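Local structure of alpha-glucosidase ([Eubacterium] rectale, 6PNR) at residues 2-10 with 62-71. The protein probably hydrolyses alpha-linked sulfoquinovosides, as a family 31 glycoside hydrolase whose pocket holds a sulfonated aza-sugar inhibitor. Numbering follows the deposited sequence.
Sequences QIKVNDNEF and VIQTADTVRL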
loop_
_atom_site.group_PDB
_atom_site.type_symbol
_atom_site.label_atom_id
_atom_site.label_comp_id
_atom_site.label_asym_id
_atom_site.label_seq_id
_atom_site.Cartn_x
_atom_site.Cartn_y
_atom_site.Cartn_z
ATOM N N GLN A 2 1.472 -26.962 32.330
ATOM C CA GLN A 2 0.741 -26.788 33.577
ATOM C C GLN A 2 -0.160 -25.561 33.510
ATOM O O GLN A 2 0.216 -24.526 32.947
ATOM C CB GLN A 2 1.700 -26.672 34.770
ATOM C CG GLN A 2 2.602 -25.447 34.740
ATOM C CD GLN A 2 3.528 -25.355 35.945
ATOM O OE1 GLN A 2 3.649 -26.300 36.727
ATOM N NE2 GLN A 2 4.190 -24.208 36.096
ATOM N N ILE A 3 -1.351 -25.693 34.087
ATOM C CA ILE A 3 -2.335 -24.620 34.176
ATOM C C ILE A 3 -2.285 -24.028 35.577
ATOM O O ILE A 3 -2.163 -24.759 36.570
ATOM C CB ILE A 3 -3.747 -25.147 33.861
ATOM C CG1 ILE A 3 -3.845 -25.613 32.409
ATOM C CG2 ILE A 3 -4.817 -24.106 34.195
ATOM C CD1 ILE A 3 -5.239 -26.063 32.017
ATOM N N LYS A 4 -2.359 -22.704 35.659
ATOM C CA LYS A 4 -2.693 -22.001 36.890
ATOM C C LYS A 4 -3.949 -21.191 36.623
ATOM O O LYS A 4 -4.020 -20.464 35.628
ATOM C CB LYS A 4 -1.557 -21.089 37.359
ATOM C CG LYS A 4 -0.302 -21.822 37.791
ATOM C CD LYS A 4 0.787 -20.842 38.176
ATOM C CE LYS A 4 2.075 -21.556 38.541
ATOM N NZ LYS A 4 3.181 -20.589 38.803
ATOM N N VAL A 5 -4.946 -21.331 37.488
ATOM C CA VAL A 5 -6.208 -20.632 37.272
ATOM C C VAL A 5 -6.879 -20.378 38.613
ATOM O O VAL A 5 -6.949 -21.268 39.466
ATOM C CB VAL A 5 -7.131 -21.421 36.322
ATOM C CG1 VAL A 5 -7.306 -22.852 36.805
ATOM C CG2 VAL A 5 -8.473 -20.716 36.167
ATOM N N ASN A 6 -7.349 -19.144 38.803
ATOM C CA ASN A 6 -8.250 -18.811 39.895
ATOM C C ASN A 6 -9.473 -18.119 39.301
ATOM O O ASN A 6 -9.796 -18.343 38.130
ATOM C CB ASN A 6 -7.543 -17.947 40.949
ATOM C CG ASN A 6 -7.003 -16.644 40.384
ATOM O OD1 ASN A 6 -7.714 -15.902 39.710
ATOM N ND2 ASN A 6 -5.736 -16.359 40.663
ATOM N N ASP A 7 -10.155 -17.275 40.078
ATOM C CA ASP A 7 -11.376 -16.641 39.592
ATOM C C ASP A 7 -11.111 -15.453 38.674
ATOM O O ASP A 7 -12.012 -15.048 37.928
ATOM C CB ASP A 7 -12.240 -16.186 40.769
ATOM C CG ASP A 7 -13.128 -17.293 41.306
ATOM O OD1 ASP A 7 -13.228 -18.351 40.644
ATOM O OD2 ASP A 7 -13.729 -17.102 42.387
ATOM N N ASN A 8 -9.906 -14.889 38.709
ATOM C CA ASN A 8 -9.618 -13.641 38.014
ATOM C C ASN A 8 -8.426 -13.753 37.072
ATOM O O ASN A 8 -7.962 -12.726 36.560
ATOM C CB ASN A 8 -9.366 -12.516 39.027
ATOM C CG ASN A 8 -10.215 -12.659 40.282
ATOM O OD1 ASN A 8 -11.405 -12.334 40.280
ATOM N ND2 ASN A 8 -9.603 -13.150 41.361
ATOM N N GLU A 9 -7.916 -14.959 36.831
ATOM C CA GLU A 9 -6.694 -15.099 36.055
ATOM C C GLU A 9 -6.480 -16.540 35.618
ATOM O O GLU A 9 -6.564 -17.463 36.432
ATOM C CB GLU A 9 -5.490 -14.605 36.864
ATOM C CG GLU A 9 -4.174 -14.640 36.106
ATOM C CD GLU A 9 -3.055 -13.909 36.832
ATOM O OE1 GLU A 9 -3.320 -13.323 37.908
ATOM O OE2 GLU A 9 -1.911 -13.920 36.322
ATOM N N PHE A 10 -6.214 -16.737 34.331
ATOM C CA PHE A 10 -5.858 -18.029 33.768
ATOM C C PHE A 10 -4.436 -17.954 33.232
ATOM O O PHE A 10 -4.021 -16.921 32.696
ATOM C CB PHE A 10 -6.838 -18.430 32.656
ATOM C CG PHE A 10 -6.323 -19.517 31.764
ATOM C CD1 PHE A 10 -6.371 -20.837 32.162
ATOM C CD2 PHE A 10 -5.787 -19.216 30.522
ATOM C CE1 PHE A 10 -5.889 -21.843 31.343
ATOM C CE2 PHE A 10 -5.303 -20.214 29.701
ATOM C CZ PHE A 10 -5.355 -21.531 30.114
ATOM N N VAL A 62 -15.198 -19.429 36.316
ATOM C CA VAL A 62 -14.230 -20.499 36.122
ATOM C C VAL A 62 -14.791 -21.757 36.766
ATOM O O VAL A 62 -15.224 -21.725 37.922
ATOM C CB VAL A 62 -12.856 -20.145 36.728
ATOM C CG1 VAL A 62 -11.927 -21.339 36.655
ATOM C CG2 VAL A 62 -12.250 -18.931 36.024
ATOM N N ILE A 63 -14.791 -22.861 36.022
ATOM C CA ILE A 63 -15.242 -24.155 36.522
ATOM C C ILE A 63 -14.152 -25.177 36.242
ATOM O O ILE A 63 -13.834 -25.447 35.076
ATOM C CB ILE A 63 -16.564 -24.603 35.878
ATOM C CG1 ILE A 63 -17.724 -23.731 36.359
ATOM C CG2 ILE A 63 -16.822 -26.079 36.183
ATOM C CD1 ILE A 63 -19.066 -24.127 35.768
ATOM N N GLN A 64 -13.583 -25.744 37.300
ATOM C CA GLN A 64 -12.596 -26.806 37.179
ATOM C C GLN A 64 -13.251 -28.150 37.471
ATOM O O GLN A 64 -13.783 -28.357 38.566
ATOM C CB GLN A 64 -11.427 -26.586 38.136
ATOM C CG GLN A 64 -10.415 -25.574 37.683
ATOM C CD GLN A 64 -9.015 -25.946 38.128
ATOM O OE1 GLN A 64 -8.334 -25.171 38.806
ATOM N NE2 GLN A 64 -8.572 -27.142 37.742
ATOM N N THR A 65 -13.214 -29.056 36.497
ATOM C CA THR A 65 -13.467 -30.465 36.742
ATOM C C THR A 65 -12.136 -31.212 36.674
ATOM O O THR A 65 -11.065 -30.602 36.590
ATOM C CB THR A 65 -14.496 -31.027 35.758
ATOM O OG1 THR A 65 -13.906 -31.155 34.459
ATOM C CG2 THR A 65 -15.714 -30.116 35.683
ATOM N N ALA A 66 -12.204 -32.543 36.713
ATOM C CA ALA A 66 -10.983 -33.334 36.814
ATOM C C ALA A 66 -10.086 -33.134 35.599
ATOM O O ALA A 66 -8.868 -32.967 35.737
ATOM C CB ALA A 66 -11.329 -34.814 36.989
ATOM N N ASP A 67 -10.670 -33.133 34.400
ATOM C CA ASP A 67 -9.898 -33.057 33.168
ATOM C C ASP A 67 -9.969 -31.708 32.469
ATOM O O ASP A 67 -9.072 -31.395 31.681
ATOM C CB ASP A 67 -10.361 -34.144 32.183
ATOM C CG ASP A 67 -10.122 -35.552 32.708
ATOM O OD1 ASP A 67 -10.920 -36.021 33.552
ATOM O OD2 ASP A 67 -9.132 -36.184 32.277
ATOM N N THR A 68 -10.997 -30.906 32.733
ATOM C CA THR A 68 -11.269 -29.715 31.949
ATOM C C THR A 68 -11.334 -28.481 32.840
ATOM O O THR A 68 -11.652 -28.564 34.030
ATOM C CB THR A 68 -12.588 -29.853 31.168
ATOM O OG1 THR A 68 -13.684 -29.526 32.025
ATOM C CG2 THR A 68 -12.773 -31.281 30.668
ATOM N N VAL A 69 -11.010 -27.335 32.247
ATOM C CA VAL A 69 -11.195 -26.024 32.858
ATOM C C VAL A 69 -12.091 -25.228 31.926
ATOM O O VAL A 69 -11.779 -25.085 30.737
ATOM C CB VAL A 69 -9.858 -25.300 33.086
ATOM C CG1 VAL A 69 -10.098 -23.844 33.490
ATOM C CG2 VAL A 69 -9.026 -26.029 34.137
ATOM N N ARG A 70 -13.204 -24.727 32.449
ATOM C CA ARG A 70 -14.156 -23.964 31.657
ATOM C C ARG A 70 -14.064 -22.489 32.042
ATOM O O ARG A 70 -14.292 -22.130 33.203
ATOM C CB ARG A 70 -15.582 -24.490 31.840
ATOM C CG ARG A 70 -16.612 -23.734 30.993
ATOM C CD ARG A 70 -18.062 -24.128 31.290
ATOM N NE ARG A 70 -18.377 -25.489 30.861
ATOM C CZ ARG A 70 -18.561 -26.514 31.689
ATOM N NH1 ARG A 70 -18.470 -26.335 33.002
ATOM N NH2 ARG A 70 -18.841 -27.719 31.209
ATOM N N LEU A 71 -13.722 -21.640 31.068
ATOM C CA LEU A 71 -13.677 -20.194 31.243
ATOM C C LEU A 71 -14.873 -19.581 30.525
ATOM O O LEU A 71 -14.986 -19.686 29.297
ATOM C CB LEU A 71 -12.372 -19.609 30.699
ATOM C CG LEU A 71 -11.044 -20.265 31.091
ATOM C CD1 LEU A 71 -9.893 -19.532 30.431
ATOM C CD2 LEU A 71 -10.851 -20.293 32.596
#
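Val62 meets Val5 tip to tip, CG1 of Val62 lying 3.5 Å from CG2 of Val5, a methyl sent there because it stands anti to the backbone N of Val5. The other branch of Val62, CG2, turns to the backbone of the loop after strand 2-5 and rests 3.3 Å from Asn6 O. That loop is shaped internally by an Asx turn: Asn8 N donates to Asn6 OD1 over 2.6 Å, nearly straight at 163° and in the carbonyl plane. The side chain of Gln64 bends at its second torsion and passes Val5 in the opposite sense, with OE1 3.2 Å from Val5 CG1. After the turn, where the hydroxyls of Thr65 and Thr68 share a hydrogen bond, Val69 receives Ile3, its CG2 being 4.3 Å from Ile3 CD1. Leu71 crosses Phe10 at about a right angle and sets CD1 over one ring face, 4.2 Å from the centroid of the Phe10 ring and 26° off its normal, a CH-pi contact; its CD2 lies 4.3 Å from Val5 CG2. Replacing Val5 by an alanine removes both outer methyls and is likely to open a gap beside Val62 and take away the neighbour of Leu71 CD2 and Gln64 OE1. Strands 2-5 and 68-71 run 40° apart, 10.2 Å between axes, and belong to separate antiparallel sheets, with Ile81 of strand 77-83 also touching Phe10 and Leu71. With no hydrogen bond between the segments, the sheets are not joined edge to edge here; they meet mainly through van der Waals contact of apolar side chains and the CH-pi contact, Gln64 OE1 and Asn6 O merely touching methyls.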